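Local atomic coordinates of bifunctional pinoresinol-lariciresinol reductase 1 (Thuja plicata, PDB entry 1QYD), a protein that catalyses the NADPH-dependent, enantioselective reduction of pinoresinol to lariciresinol and of lariciresinol to secoisolariciresinol in lignan biosynthesis. Residues A[30-35]-A[58-63]; A[183-188]-A[227-232]; A[192-197]-A[303-308]; A[204-209]-A[297-302]. One frame throughout, in Å; residues are numbered along the deposited sequence.

Contact 1 of 4, residues A[30-35]-A[58-63]; sequences PTYVLF and KLIEAS
Val33 and Leu59 are paired in a parallel ladder in which Val33 bonds to both neighbours of its partner, through its N to Lys58 O (2.9 Å) and weakly through its O to Ile60 N. Lys58 N likewise donates to Thr31 O, and Phe35 N to Ile60 O at 3.2 Å. On the face of Tyr32, Leu34 and Ile60, the Ile60 methyl CD1 comes to the ring edge at Tyr32 CD2, while Lys58 CB sits over one ring face near its rim. Leu34 CD1 rests against Ala62 CB at 3.9 Å, where a small residue fits. Beyond the strand, Phe35 CG lies between backbone N and carbonyl carbon (chi1 73°), bringing CE2 to Leu59 CB, which lies in plane at the ring edge. Val33, Phe35 and Leu59 meet Leu49 of helix 43-53, so apolar residues suit the face of the sheet that the helix covers. Strands 31-34 and 58-60 and this helix form a beta-alpha-beta crossover of the NADP-binding Rossmann fold, 58-60 outermost in the sheet.

Contact 2 of 4, residues A[183-188]-A[227-232]; sequences LIYGDG and LSQKEV
A single glutamine side chain, Gln229, reaches from the first turn of helix 229-241 to the loop between strands 181-182 and 191-195 and meets both a C=O and an N-H there. Its CG stands anti to the backbone N (chi1 -174°) and the chain runs on extended, which carries the amide to the loop. Gln229 OE1 accepts from Tyr185 N at 3.0 Å, the donor tilted modestly from the carbonyl plane; Gln229 NE2 gives a weak bond to Leu183 O. The amide lies 14° from parallel to the Tyr185 ring, with Gln229 NE2 3.4 Å from Tyr185 CE1, while Ile184 CG2 touches Gln229 OE1. Tyr185 OH itself is held by Ala169 O.

The loop makes a type II' turn from Tyr185 to Gly188. Gly188 has positive phi, and a side chain here would strike Ile184 CG2. Gly188 O receives a weak bond from Lys230 N and lies 3.1 Å from Lys230 CB. Ser228 and Glu231 form a capping box: Ser228 N donates to Glu231 OE1 (3.0 Å), and Glu231 N returns a weak bond to Ser228 OG.

An alanine in place of Gln229 would probably leave Tyr185 N and Leu183 O without these partners and open a gap beside the tyrosine ring. The chemistry implies that a neutral amide gives buried Tyr185 N an acceptor and, more weakly, Leu183 O a donor, without bringing in a charge.

Contact 3 of 4, residues A[192-197]-A[303-308]; sequences GIWVDE and VTMDSY
Tyr308 OH donates to Glu197 OE1 at 2.8 Å, using the syn lone pair of the carboxylate, whose plane is turned 39° from the ring. Beside this bond Asp196 OD1 lies at the ring edge, in its plane, 3.3 Å from Tyr308 CE1. Tyr308 swings its ring toward the acids with CG opposite the backbone N (chi1 -167°). A tyrosine suits the place because its ring can rest against Ala161 and take a carboxylate oxygen at its edge, while its hydroxyl donates to a buried acid. An apolar meeting joins Met305 to Trp194, methyl CE touching Trp194 CB at 3.6 Å; methionine's flexible chain, folded back on itself, lays its thioether against the base of the tryptophan. Separately, Val303 CB meets the aliphatic CB of Asp196 at 4.1 Å.

In the next shell, Thr304 caps the helix, its OG1 accepting from Ser307 N at 3.3 Å, and so fixes the turn from which Tyr308 projects. Arg311 makes a cation-pi contact with the Tyr308 ring, and Asn225 ND2 hydrogen-bonds both Trp194 O and Val303 O, tying the two segments together.

Asp196 is the N-cap residue of helix 197-207, directly after strand 191-195. Helix 305-309 packs against this junction, with Ala161 of helix 161-164 touching Met305 and Tyr308, and Ile235 of helix 229-241 packed on Met305.

Contact 4 of 4, residues A[204-209]-A[297-302]; sequences TIKSID and YPEVKY
With CG anti to the carbonyl carbon (chi1 -63°), Lys206 carries its stem past the Tyr297 ring to Val300 and Glu299, while Tyr297's own chi1 of -48° turns that ring to meet it. Lys206 CB sits squarely over the ring centre, 3.9 Å from the centroid and only 3° off the normal, a CH-pi contact. Farther along, Lys206 CD passes Val300 CG2 at 3.5 Å, the two side chains running in opposite directions. The long aliphatic stem of lysine thus packs as a hydrocarbon before its charge is met. The contact joins the C-terminal end of helix 197-207 to the loop between helices 293-296 and 305-309, where Tyr297 also packs on Tyr203 and Thr213. At the tip, Lys206 NZ forms a salt bridge with Glu299 OE2 at 2.7 Å, approaching on the syn side. A serine in place of Tyr297 would probably strip the lysine stem of its aromatic platform and leave the chain freer to swing.

Contacts 2 and 3 touch directly and share a sheet in which strands 191-195 and 226-228 are neighbours: Leu227 O of contact 2 probably accepts from both Trp194 NE1 and Gly192 N of contact 3, each at 2.8 Å. Contact 4 is nested within the loop closed by contact 3; the centres of contacts 3 and 4 lie about 16 Å apart. Contact 1 belongs to the nucleotide-binding sheet, its centre about 41 Å from that of contact 2, though its nearest atoms are about 7 Å from those of contact 4. The Phe35 side chain lies about 4 Å from those of Arg36 and Lys45, and Glu197 likewise from Ile16, all inferred to bind NADP(+). Tyr185 and Trp194 side chains lie about 11 Å from that of His271, inferred to bind substrate.

Contact 1 of 4, residues A[30-35]-A[58-63]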
loop_
_atom_site.group_PDB
_atom_site.type_symbol
_atom_site.label_atom_id
_atom_site.label_comp_id
_atom_site.label_asym_id
_atom_site.label_seq_id
_atom_site.Cartn_x
_atom_site.Cartn_y
_atom_site.Cartn_z
ATOM N N PRO A 30 -14.713 -4.266 -31.672
ATOM C CA PRO A 30 -13.721 -3.206 -31.892
ATOM C C PRO A 30 -13.033 -2.863 -30.574
ATOM O O PRO A 30 -13.614 -2.292 -29.645
ATOM C CB PRO A 30 -14.504 -2.029 -32.518
ATOM C CG PRO A 30 -15.965 -2.433 -32.419
ATOM C CD PRO A 30 -15.921 -3.961 -32.449
ATOM N N THR A 31 -11.774 -3.324 -30.527
ATOM C CA THR A 31 -10.981 -3.199 -29.327
ATOM C C THR A 31 -9.863 -2.208 -29.434
ATOM O O THR A 31 -9.153 -2.120 -30.423
ATOM C CB THR A 31 -10.467 -4.579 -28.968
ATOM O OG1 THR A 31 -11.647 -5.318 -28.739
ATOM C CG2 THR A 31 -9.642 -4.670 -27.717
ATOM N N TYR A 32 -9.853 -1.460 -28.342
ATOM C CA TYR A 32 -8.961 -0.382 -28.013
ATOM C C TYR A 32 -8.201 -0.824 -26.778
ATOM O O TYR A 32 -8.797 -1.331 -25.831
ATOM C CB TYR A 32 -9.698 0.883 -27.619
ATOM C CG TYR A 32 -10.564 1.626 -28.620
ATOM C CD1 TYR A 32 -11.661 1.045 -29.269
ATOM C CD2 TYR A 32 -10.268 2.965 -28.828
ATOM C CE1 TYR A 32 -12.469 1.820 -30.122
ATOM C CE2 TYR A 32 -11.053 3.750 -29.668
ATOM C CZ TYR A 32 -12.160 3.185 -30.318
ATOM O OH TYR A 32 -12.943 4.016 -31.125
ATOM N N VAL A 33 -6.894 -0.563 -26.734
ATOM C CA VAL A 33 -6.095 -0.906 -25.578
ATOM C C VAL A 33 -5.322 0.290 -25.101
ATOM O O VAL A 33 -4.301 0.702 -25.666
ATOM C CB VAL A 33 -5.054 -2.080 -25.845
ATOM C CG1 VAL A 33 -4.056 -2.295 -24.725
ATOM C CG2 VAL A 33 -5.807 -3.383 -25.824
ATOM N N LEU A 34 -5.788 0.771 -23.954
ATOM C CA LEU A 34 -5.058 1.830 -23.301
ATOM C C LEU A 34 -3.850 1.216 -22.645
ATOM O O LEU A 34 -3.903 0.193 -21.947
ATOM C CB LEU A 34 -5.890 2.512 -22.235
ATOM C CG LEU A 34 -5.442 3.888 -21.745
ATOM C CD1 LEU A 34 -6.721 4.639 -21.493
ATOM C CD2 LEU A 34 -4.542 3.850 -20.515
ATOM N N PHE A 35 -2.760 1.879 -23.018
ATOM C CA PHE A 35 -1.506 1.607 -22.379
ATOM C C PHE A 35 -0.807 2.874 -21.959
ATOM O O PHE A 35 -0.777 3.914 -22.615
ATOM C CB PHE A 35 -0.606 0.808 -23.296
ATOM C CG PHE A 35 0.003 1.524 -24.479
ATOM C CD1 PHE A 35 1.290 2.073 -24.365
ATOM C CD2 PHE A 35 -0.684 1.575 -25.685
ATOM C CE1 PHE A 35 1.898 2.675 -25.464
ATOM C CE2 PHE A 35 -0.061 2.179 -26.779
ATOM C CZ PHE A 35 1.222 2.726 -26.672
ATOM N N LYS A 58 -6.843 -0.840 -31.725
ATOM C CA LYS A 58 -6.488 0.564 -31.753
ATOM C C LYS A 58 -5.745 0.845 -30.448
ATOM O O LYS A 58 -6.225 0.402 -29.407
ATOM C CB LYS A 58 -7.806 1.316 -31.908
ATOM C CG LYS A 58 -8.340 1.069 -33.321
ATOM C CD LYS A 58 -9.749 1.603 -33.543
ATOM C CE LYS A 58 -10.154 1.247 -34.975
ATOM N NZ LYS A 58 -11.584 1.387 -35.197
ATOM N N LEU A 59 -4.571 1.500 -30.457
ATOM C CA LEU A 59 -3.789 1.813 -29.250
ATOM C C LEU A 59 -3.845 3.276 -28.791
ATOM O O LEU A 59 -3.565 4.214 -29.552
ATOM C CB LEU A 59 -2.293 1.471 -29.422
ATOM C CG LEU A 59 -1.776 0.082 -29.857
ATOM C CD1 LEU A 59 -0.275 0.186 -29.973
ATOM C CD2 LEU A 59 -2.090 -1.014 -28.871
ATOM N N ILE A 60 -4.157 3.475 -27.500
ATOM C CA ILE A 60 -4.343 4.774 -26.890
ATOM C C ILE A 60 -3.199 5.022 -25.951
ATOM O O ILE A 60 -3.167 4.489 -24.858
ATOM C CB ILE A 60 -5.749 4.815 -26.141
ATOM C CG1 ILE A 60 -6.889 4.869 -27.157
ATOM C CG2 ILE A 60 -5.960 6.081 -25.307
ATOM C CD1 ILE A 60 -7.287 3.546 -27.799
ATOM N N GLU A 61 -2.268 5.872 -26.368
ATOM C CA GLU A 61 -1.093 6.297 -25.603
ATOM C C GLU A 61 -1.232 6.766 -24.168
ATOM O O GLU A 61 -0.270 6.750 -23.406
ATOM C CB GLU A 61 -0.384 7.427 -26.306
ATOM C CG GLU A 61 0.338 7.083 -27.618
ATOM C CD GLU A 61 0.875 8.275 -28.423
ATOM O OE1 GLU A 61 1.270 8.054 -29.568
ATOM O OE2 GLU A 61 0.904 9.407 -27.927
ATOM N N ALA A 62 -2.439 7.206 -23.831
ATOM C CA ALA A 62 -2.846 7.739 -22.539
ATOM C C ALA A 62 -2.269 7.223 -21.229
ATOM O O ALA A 62 -1.839 6.082 -21.143
ATOM C CB ALA A 62 -4.354 7.609 -22.437
ATOM N N SER A 63 -2.225 8.081 -20.208
ATOM C CA SER A 63 -1.898 7.682 -18.846
ATOM C C SER A 63 -3.195 7.820 -18.030
ATOM O O SER A 63 -4.209 8.357 -18.506
ATOM C CB SER A 63 -0.808 8.594 -18.291
ATOM O OG SER A 63 -0.462 8.410 -16.921
#

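Contact 2 of 4, residues A[183-188]-A[227-232]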
loop_
_atom_site.group_PDB
_atom_site.type_symbol
_atom_site.label_atom_id
_atom_site.label_comp_id
_atom_site.label_asym_id
_atom_site.label_seq_id
_atom_site.Cartn_x
_atom_site.Cartn_y
_atom_site.Cartn_z
ATOM N N LEU A 183 3.110 -31.158 -1.625
ATOM C CA LEU A 183 2.641 -30.763 -0.308
ATOM C C LEU A 183 1.121 -30.589 -0.430
ATOM O O LEU A 183 0.664 -29.959 -1.392
ATOM C CB LEU A 183 3.354 -29.462 0.074
ATOM C CG LEU A 183 3.580 -29.025 1.553
ATOM C CD1 LEU A 183 5.065 -28.699 1.776
ATOM C CD2 LEU A 183 2.818 -27.744 1.872
ATOM N N ILE A 184 0.306 -31.236 0.443
ATOM C CA ILE A 184 -1.151 -31.048 0.429
ATOM C C ILE A 184 -1.595 -30.292 1.680
ATOM O O ILE A 184 -1.027 -30.351 2.765
ATOM C CB ILE A 184 -1.944 -32.411 0.342
ATOM C CG1 ILE A 184 -1.647 -33.167 -0.945
ATOM C CG2 ILE A 184 -3.441 -32.125 0.320
ATOM C CD1 ILE A 184 -2.658 -34.280 -1.309
ATOM N N TYR A 185 -2.637 -29.498 1.508
ATOM C CA TYR A 185 -3.095 -28.651 2.571
ATOM C C TYR A 185 -4.232 -29.349 3.280
ATOM O O TYR A 185 -5.380 -29.443 2.847
ATOM C CB TYR A 185 -3.480 -27.305 1.939
ATOM C CG TYR A 185 -2.268 -26.735 1.191
ATOM C CD1 TYR A 185 -2.273 -26.683 -0.211
ATOM C CD2 TYR A 185 -1.126 -26.344 1.903
ATOM C CE1 TYR A 185 -1.137 -26.273 -0.903
ATOM C CE2 TYR A 185 0.002 -25.917 1.225
ATOM C CZ TYR A 185 -0.008 -25.899 -0.170
ATOM O OH TYR A 185 1.156 -25.595 -0.847
ATOM N N GLY A 186 -3.779 -29.953 4.367
ATOM C CA GLY A 186 -4.655 -30.623 5.305
ATOM C C GLY A 186 -5.064 -31.993 4.838
ATOM O O GLY A 186 -4.365 -33.000 4.994
ATOM N N ASP A 187 -6.264 -31.949 4.285
ATOM C CA ASP A 187 -6.918 -33.113 3.732
ATOM C C ASP A 187 -6.766 -33.100 2.231
ATOM O O ASP A 187 -6.446 -34.110 1.619
ATOM C CB ASP A 187 -8.413 -33.097 4.130
ATOM C CG ASP A 187 -9.226 -31.799 3.937
ATOM O OD1 ASP A 187 -10.444 -31.865 4.102
ATOM O OD2 ASP A 187 -8.682 -30.726 3.645
ATOM N N GLY A 188 -6.961 -31.912 1.656
ATOM C CA GLY A 188 -6.968 -31.719 0.221
ATOM C C GLY A 188 -8.297 -32.172 -0.349
ATOM O O GLY A 188 -8.343 -32.656 -1.469
ATOM N N LEU A 227 -13.042 -28.831 -8.280
ATOM C CA LEU A 227 -12.174 -29.865 -7.793
ATOM C C LEU A 227 -11.293 -29.471 -6.635
ATOM O O LEU A 227 -10.792 -28.355 -6.499
ATOM C CB LEU A 227 -11.337 -30.327 -8.955
ATOM C CG LEU A 227 -12.060 -30.761 -10.197
ATOM C CD1 LEU A 227 -11.090 -30.920 -11.331
ATOM C CD2 LEU A 227 -12.807 -32.007 -9.888
ATOM N N SER A 228 -11.130 -30.484 -5.792
ATOM C CA SER A 228 -10.275 -30.368 -4.638
ATOM C C SER A 228 -8.821 -30.399 -5.078
ATOM O O SER A 228 -8.534 -30.625 -6.256
ATOM C CB SER A 228 -10.593 -31.518 -3.653
ATOM O OG SER A 228 -10.414 -32.879 -4.062
ATOM N N GLN A 229 -7.908 -30.161 -4.129
ATOM C CA GLN A 229 -6.473 -30.133 -4.397
ATOM C C GLN A 229 -5.894 -31.444 -4.876
ATOM O O GLN A 229 -5.159 -31.493 -5.854
ATOM C CB GLN A 229 -5.701 -29.740 -3.161
ATOM C CG GLN A 229 -4.216 -29.563 -3.506
ATOM C CD GLN A 229 -3.406 -29.243 -2.276
ATOM O OE1 GLN A 229 -3.907 -29.172 -1.150
ATOM N NE2 GLN A 229 -2.116 -29.058 -2.519
ATOM N N LYS A 230 -6.240 -32.458 -4.085
ATOM C CA LYS A 230 -5.898 -33.845 -4.268
ATOM C C LYS A 230 -6.478 -34.325 -5.591
ATOM O O LYS A 230 -5.789 -35.024 -6.326
ATOM C CB LYS A 230 -6.472 -34.529 -3.035
ATOM C CG LYS A 230 -6.253 -35.977 -2.611
ATOM C CD LYS A 230 -7.093 -36.154 -1.318
ATOM C CE LYS A 230 -7.136 -37.600 -0.758
ATOM N NZ LYS A 230 -8.189 -37.837 0.231
ATOM N N GLU A 231 -7.703 -33.984 -5.977
ATOM C CA GLU A 231 -8.203 -34.444 -7.253
ATOM C C GLU A 231 -7.551 -33.860 -8.464
ATOM O O GLU A 231 -7.719 -34.467 -9.518
ATOM C CB GLU A 231 -9.629 -34.157 -7.461
ATOM C CG GLU A 231 -10.556 -34.806 -6.467
ATOM C CD GLU A 231 -11.943 -34.281 -6.745
ATOM O OE1 GLU A 231 -12.265 -33.189 -6.274
ATOM O OE2 GLU A 231 -12.676 -34.954 -7.468
ATOM N N VAL A 232 -6.904 -32.682 -8.379
ATOM C CA VAL A 232 -6.113 -32.123 -9.488
ATOM C C VAL A 232 -4.728 -32.798 -9.499
ATOM O O VAL A 232 -4.128 -32.991 -10.561
ATOM C CB VAL A 232 -5.958 -30.564 -9.347
ATOM C CG1 VAL A 232 -4.931 -29.911 -10.320
ATOM C CG2 VAL A 232 -7.346 -30.011 -9.626
#

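Contact 3 of 4, residues A[192-197]-A[303-308]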
loop_
_atom_site.group_PDB
_atom_site.type_symbol
_atom_site.label_atom_id
_atom_site.label_comp_id
_atom_site.label_asym_id
_atom_site.label_seq_id
_atom_site.Cartn_x
_atom_site.Cartn_y
_atom_site.Cartn_z
ATOM N N GLY A 192 -12.107 -26.505 -4.778
ATOM C CA GLY A 192 -11.596 -25.324 -5.456
ATOM C C GLY A 192 -12.100 -25.291 -6.904
ATOM O O GLY A 192 -12.718 -26.246 -7.399
ATOM N N ILE A 193 -11.882 -24.174 -7.606
ATOM C CA ILE A 193 -12.364 -24.066 -8.968
ATOM C C ILE A 193 -11.153 -23.635 -9.750
ATOM O O ILE A 193 -10.350 -22.840 -9.289
ATOM C CB ILE A 193 -13.559 -23.042 -8.995
ATOM C CG1 ILE A 193 -14.682 -23.613 -8.155
ATOM C CG2 ILE A 193 -14.101 -22.810 -10.400
ATOM C CD1 ILE A 193 -15.843 -22.684 -8.009
ATOM N N TRP A 194 -10.963 -24.169 -10.935
ATOM C CA TRP A 194 -9.731 -23.967 -11.647
ATOM C C TRP A 194 -10.142 -23.602 -13.075
ATOM O O TRP A 194 -10.939 -24.371 -13.639
ATOM C CB TRP A 194 -8.952 -25.291 -11.562
ATOM C CG TRP A 194 -8.732 -25.945 -10.183
ATOM C CD1 TRP A 194 -9.755 -26.588 -9.525
ATOM C CD2 TRP A 194 -7.572 -25.982 -9.459
ATOM N NE1 TRP A 194 -9.282 -27.016 -8.389
ATOM C CE2 TRP A 194 -7.993 -26.679 -8.319
ATOM C CE3 TRP A 194 -6.249 -25.564 -9.558
ATOM C CZ2 TRP A 194 -7.118 -26.961 -7.276
ATOM C CZ3 TRP A 194 -5.360 -25.852 -8.507
ATOM C CH2 TRP A 194 -5.788 -26.540 -7.376
ATOM N N VAL A 195 -9.700 -22.459 -13.687
ATOM C CA VAL A 195 -10.142 -22.042 -15.028
ATOM C C VAL A 195 -9.048 -21.593 -16.006
ATOM O O VAL A 195 -8.131 -20.837 -15.705
ATOM C CB VAL A 195 -11.204 -20.886 -14.926
ATOM C CG1 VAL A 195 -11.841 -20.623 -16.285
ATOM C CG2 VAL A 195 -12.385 -21.294 -14.052
ATOM N N ASP A 196 -9.136 -22.088 -17.240
ATOM C CA ASP A 196 -8.169 -21.746 -18.271
ATOM C C ASP A 196 -8.311 -20.264 -18.502
ATOM O O ASP A 196 -9.422 -19.721 -18.528
ATOM C CB ASP A 196 -8.472 -22.522 -19.554
ATOM C CG ASP A 196 -7.620 -22.213 -20.791
ATOM O OD1 ASP A 196 -6.456 -21.814 -20.662
ATOM O OD2 ASP A 196 -8.130 -22.392 -21.906
ATOM N N GLU A 197 -7.153 -19.626 -18.613
ATOM C CA GLU A 197 -7.088 -18.189 -18.809
ATOM C C GLU A 197 -7.851 -17.684 -20.035
ATOM O O GLU A 197 -8.375 -16.565 -20.045
ATOM C CB GLU A 197 -5.648 -17.797 -18.892
ATOM C CG GLU A 197 -4.908 -18.124 -17.602
ATOM C CD GLU A 197 -4.126 -19.431 -17.591
ATOM O OE1 GLU A 197 -4.437 -20.385 -18.301
ATOM O OE2 GLU A 197 -3.154 -19.466 -16.850
ATOM N N VAL A 303 -12.533 -25.684 -20.873
ATOM C CA VAL A 303 -11.445 -26.619 -20.718
ATOM C C VAL A 303 -11.428 -27.142 -19.294
ATOM O O VAL A 303 -11.556 -26.426 -18.294
ATOM C CB VAL A 303 -10.170 -25.867 -21.105
ATOM C CG1 VAL A 303 -8.906 -26.531 -20.655
ATOM C CG2 VAL A 303 -10.147 -25.847 -22.610
ATOM N N THR A 304 -11.329 -28.467 -19.277
ATOM C CA THR A 304 -11.259 -29.246 -18.047
ATOM C C THR A 304 -9.789 -29.327 -17.623
ATOM O O THR A 304 -8.886 -29.044 -18.428
ATOM C CB THR A 304 -11.886 -30.639 -18.326
ATOM O OG1 THR A 304 -11.085 -31.396 -19.230
ATOM C CG2 THR A 304 -13.249 -30.450 -18.964
ATOM N N MET A 305 -9.509 -29.660 -16.351
ATOM C CA MET A 305 -8.125 -29.756 -15.894
ATOM C C MET A 305 -7.366 -30.985 -16.419
ATOM O O MET A 305 -6.172 -31.149 -16.255
ATOM C CB MET A 305 -8.137 -29.735 -14.388
ATOM C CG MET A 305 -8.876 -28.523 -13.899
ATOM S SD MET A 305 -8.235 -27.096 -14.792
ATOM C CE MET A 305 -6.787 -26.986 -13.817
ATOM N N ASP A 306 -8.084 -31.874 -17.081
ATOM C CA ASP A 306 -7.609 -33.047 -17.766
ATOM C C ASP A 306 -7.069 -32.506 -19.061
ATOM O O ASP A 306 -5.898 -32.666 -19.360
ATOM C CB ASP A 306 -8.789 -33.995 -17.988
ATOM C CG ASP A 306 -9.363 -34.598 -16.698
ATOM O OD1 ASP A 306 -10.004 -33.894 -15.907
ATOM O OD2 ASP A 306 -9.138 -35.790 -16.466
ATOM N N SER A 307 -7.872 -31.795 -19.834
ATOM C CA SER A 307 -7.398 -31.235 -21.080
ATOM C C SER A 307 -6.371 -30.106 -20.926
ATOM O O SER A 307 -5.488 -29.953 -21.776
ATOM C CB SER A 307 -8.645 -30.823 -21.820
ATOM O OG SER A 307 -9.481 -31.980 -21.917
ATOM N N TYR A 308 -6.440 -29.331 -19.837
ATOM C CA TYR A 308 -5.433 -28.328 -19.513
ATOM C C TYR A 308 -4.139 -29.006 -19.054
ATOM O O TYR A 308 -3.057 -28.639 -19.521
ATOM C CB TYR A 308 -5.928 -27.403 -18.408
ATOM C CG TYR A 308 -5.066 -26.154 -18.231
ATOM C CD1 TYR A 308 -5.388 -25.018 -18.952
ATOM C CD2 TYR A 308 -3.953 -26.123 -17.377
ATOM C CE1 TYR A 308 -4.629 -23.863 -18.848
ATOM C CE2 TYR A 308 -3.183 -24.952 -17.262
ATOM C CZ TYR A 308 -3.535 -23.829 -18.008
ATOM O OH TYR A 308 -2.806 -22.657 -17.931
#

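Contact 4 of 4, residues A[204-209]-A[297-302]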
loop_
_atom_site.group_PDB
_atom_site.type_symbol
_atom_site.label_atom_id
_atom_site.label_comp_id
_atom_site.label_asym_id
_atom_site.label_seq_id
_atom_site.Cartn_x
_atom_site.Cartn_y
_atom_site.Cartn_z
ATOM N N THR A 204 -15.753 -13.123 -20.062
ATOM C CA THR A 204 -15.942 -11.728 -19.704
ATOM C C THR A 204 -16.366 -10.949 -20.932
ATOM O O THR A 204 -17.113 -9.993 -20.736
ATOM C CB THR A 204 -14.687 -11.013 -19.115
ATOM O OG1 THR A 204 -13.671 -11.079 -20.072
ATOM C CG2 THR A 204 -14.158 -11.650 -17.877
ATOM N N ILE A 205 -15.992 -11.296 -22.182
ATOM C CA ILE A 205 -16.492 -10.517 -23.297
ATOM C C ILE A 205 -17.937 -10.873 -23.653
ATOM O O ILE A 205 -18.651 -10.093 -24.298
ATOM C CB ILE A 205 -15.493 -10.684 -24.476
ATOM C CG1 ILE A 205 -14.428 -9.649 -24.264
ATOM C CG2 ILE A 205 -16.028 -10.339 -25.839
ATOM C CD1 ILE A 205 -13.448 -10.007 -23.137
ATOM N N LYS A 206 -18.396 -12.039 -23.186
ATOM C CA LYS A 206 -19.799 -12.437 -23.298
ATOM C C LYS A 206 -20.712 -11.851 -22.190
ATOM O O LYS A 206 -21.926 -11.798 -22.366
ATOM C CB LYS A 206 -19.887 -13.964 -23.282
ATOM C CG LYS A 206 -19.178 -14.573 -24.489
ATOM C CD LYS A 206 -19.803 -15.901 -24.841
ATOM C CE LYS A 206 -19.271 -16.254 -26.199
ATOM N NZ LYS A 206 -20.227 -17.028 -26.936
ATOM N N SER A 207 -20.193 -11.413 -21.027
ATOM C CA SER A 207 -20.983 -10.743 -20.021
ATOM C C SER A 207 -21.335 -9.319 -20.453
ATOM O O SER A 207 -22.464 -8.873 -20.285
ATOM C CB SER A 207 -20.229 -10.662 -18.710
ATOM O OG SER A 207 -18.963 -10.021 -18.795
ATOM N N ILE A 208 -20.304 -8.683 -21.026
ATOM C CA ILE A 208 -20.142 -7.313 -21.469
ATOM C C ILE A 208 -21.366 -6.500 -21.789
ATOM O O ILE A 208 -21.561 -5.420 -21.234
ATOM C CB ILE A 208 -19.141 -7.411 -22.655
ATOM C CG1 ILE A 208 -17.791 -7.158 -22.052
ATOM C CG2 ILE A 208 -19.341 -6.420 -23.778
ATOM C CD1 ILE A 208 -16.675 -6.961 -23.111
ATOM N N ASP A 209 -22.178 -7.046 -22.688
ATOM C CA ASP A 209 -23.399 -6.398 -23.135
ATOM C C ASP A 209 -24.668 -7.046 -22.580
ATOM O O ASP A 209 -25.760 -6.601 -22.935
ATOM C CB ASP A 209 -23.467 -6.432 -24.667
ATOM C CG ASP A 209 -22.227 -5.970 -25.419
ATOM O OD1 ASP A 209 -21.676 -4.919 -25.101
ATOM O OD2 ASP A 209 -21.806 -6.663 -26.334
ATOM N N TYR A 297 -23.770 -18.902 -20.612
ATOM C CA TYR A 297 -23.238 -19.111 -21.937
ATOM C C TYR A 297 -22.930 -20.587 -22.034
ATOM O O TYR A 297 -21.782 -21.007 -21.875
ATOM C CB TYR A 297 -21.993 -18.220 -22.116
ATOM C CG TYR A 297 -22.293 -16.813 -21.657
ATOM C CD1 TYR A 297 -23.259 -16.023 -22.294
ATOM C CD2 TYR A 297 -21.693 -16.365 -20.492
ATOM C CE1 TYR A 297 -23.629 -14.793 -21.735
ATOM C CE2 TYR A 297 -22.063 -15.142 -19.940
ATOM C CZ TYR A 297 -23.024 -14.358 -20.552
ATOM O OH TYR A 297 -23.357 -13.142 -19.979
ATOM N N PRO A 298 -23.957 -21.422 -22.246
ATOM C CA PRO A 298 -23.827 -22.867 -22.280
ATOM C C PRO A 298 -23.031 -23.311 -23.506
ATOM O O PRO A 298 -22.251 -24.260 -23.460
ATOM C CB PRO A 298 -25.267 -23.311 -22.231
ATOM C CG PRO A 298 -25.967 -22.307 -23.108
ATOM C CD PRO A 298 -25.327 -21.052 -22.565
ATOM N N GLU A 299 -23.183 -22.552 -24.592
ATOM C CA GLU A 299 -22.474 -22.729 -25.846
ATOM C C GLU A 299 -20.956 -22.616 -25.754
ATOM O O GLU A 299 -20.223 -23.294 -26.484
ATOM C CB GLU A 299 -23.048 -21.707 -26.807
ATOM C CG GLU A 299 -23.433 -20.317 -26.230
ATOM C CD GLU A 299 -22.314 -19.308 -26.046
ATOM O OE1 GLU A 299 -22.502 -18.342 -25.309
ATOM O OE2 GLU A 299 -21.266 -19.484 -26.654
ATOM N N VAL A 300 -20.473 -21.780 -24.830
ATOM C CA VAL A 300 -19.057 -21.646 -24.629
ATOM C C VAL A 300 -18.546 -22.971 -24.105
ATOM O O VAL A 300 -19.207 -23.723 -23.384
ATOM C CB VAL A 300 -18.727 -20.555 -23.616
ATOM C CG1 VAL A 300 -17.230 -20.294 -23.536
ATOM C CG2 VAL A 300 -19.339 -19.263 -24.059
ATOM N N LYS A 301 -17.330 -23.159 -24.623
ATOM C CA LYS A 301 -16.376 -24.264 -24.490
ATOM C C LYS A 301 -15.374 -24.227 -23.312
ATOM O O LYS A 301 -14.309 -23.578 -23.413
ATOM C CB LYS A 301 -15.624 -24.345 -25.857
ATOM C CG LYS A 301 -14.901 -23.088 -26.474
ATOM C CD LYS A 301 -15.653 -22.420 -27.650
ATOM C CE LYS A 301 -16.763 -21.469 -27.237
ATOM N NZ LYS A 301 -17.722 -21.210 -28.299
ATOM N N TYR A 302 -15.649 -24.885 -22.163
ATOM C CA TYR A 302 -14.645 -24.819 -21.114
ATOM C C TYR A 302 -13.782 -26.055 -21.087
ATOM O O TYR A 302 -14.180 -27.199 -21.320
ATOM C CB TYR A 302 -15.252 -24.603 -19.696
ATOM C CG TYR A 302 -16.160 -25.672 -19.139
ATOM C CD1 TYR A 302 -17.528 -25.591 -19.393
ATOM C CD2 TYR A 302 -15.625 -26.750 -18.413
ATOM C CE1 TYR A 302 -18.374 -26.599 -18.927
ATOM C CE2 TYR A 302 -16.472 -27.766 -17.950
ATOM C CZ TYR A 302 -17.847 -27.684 -18.213
ATOM O OH TYR A 302 -18.705 -28.691 -17.788
#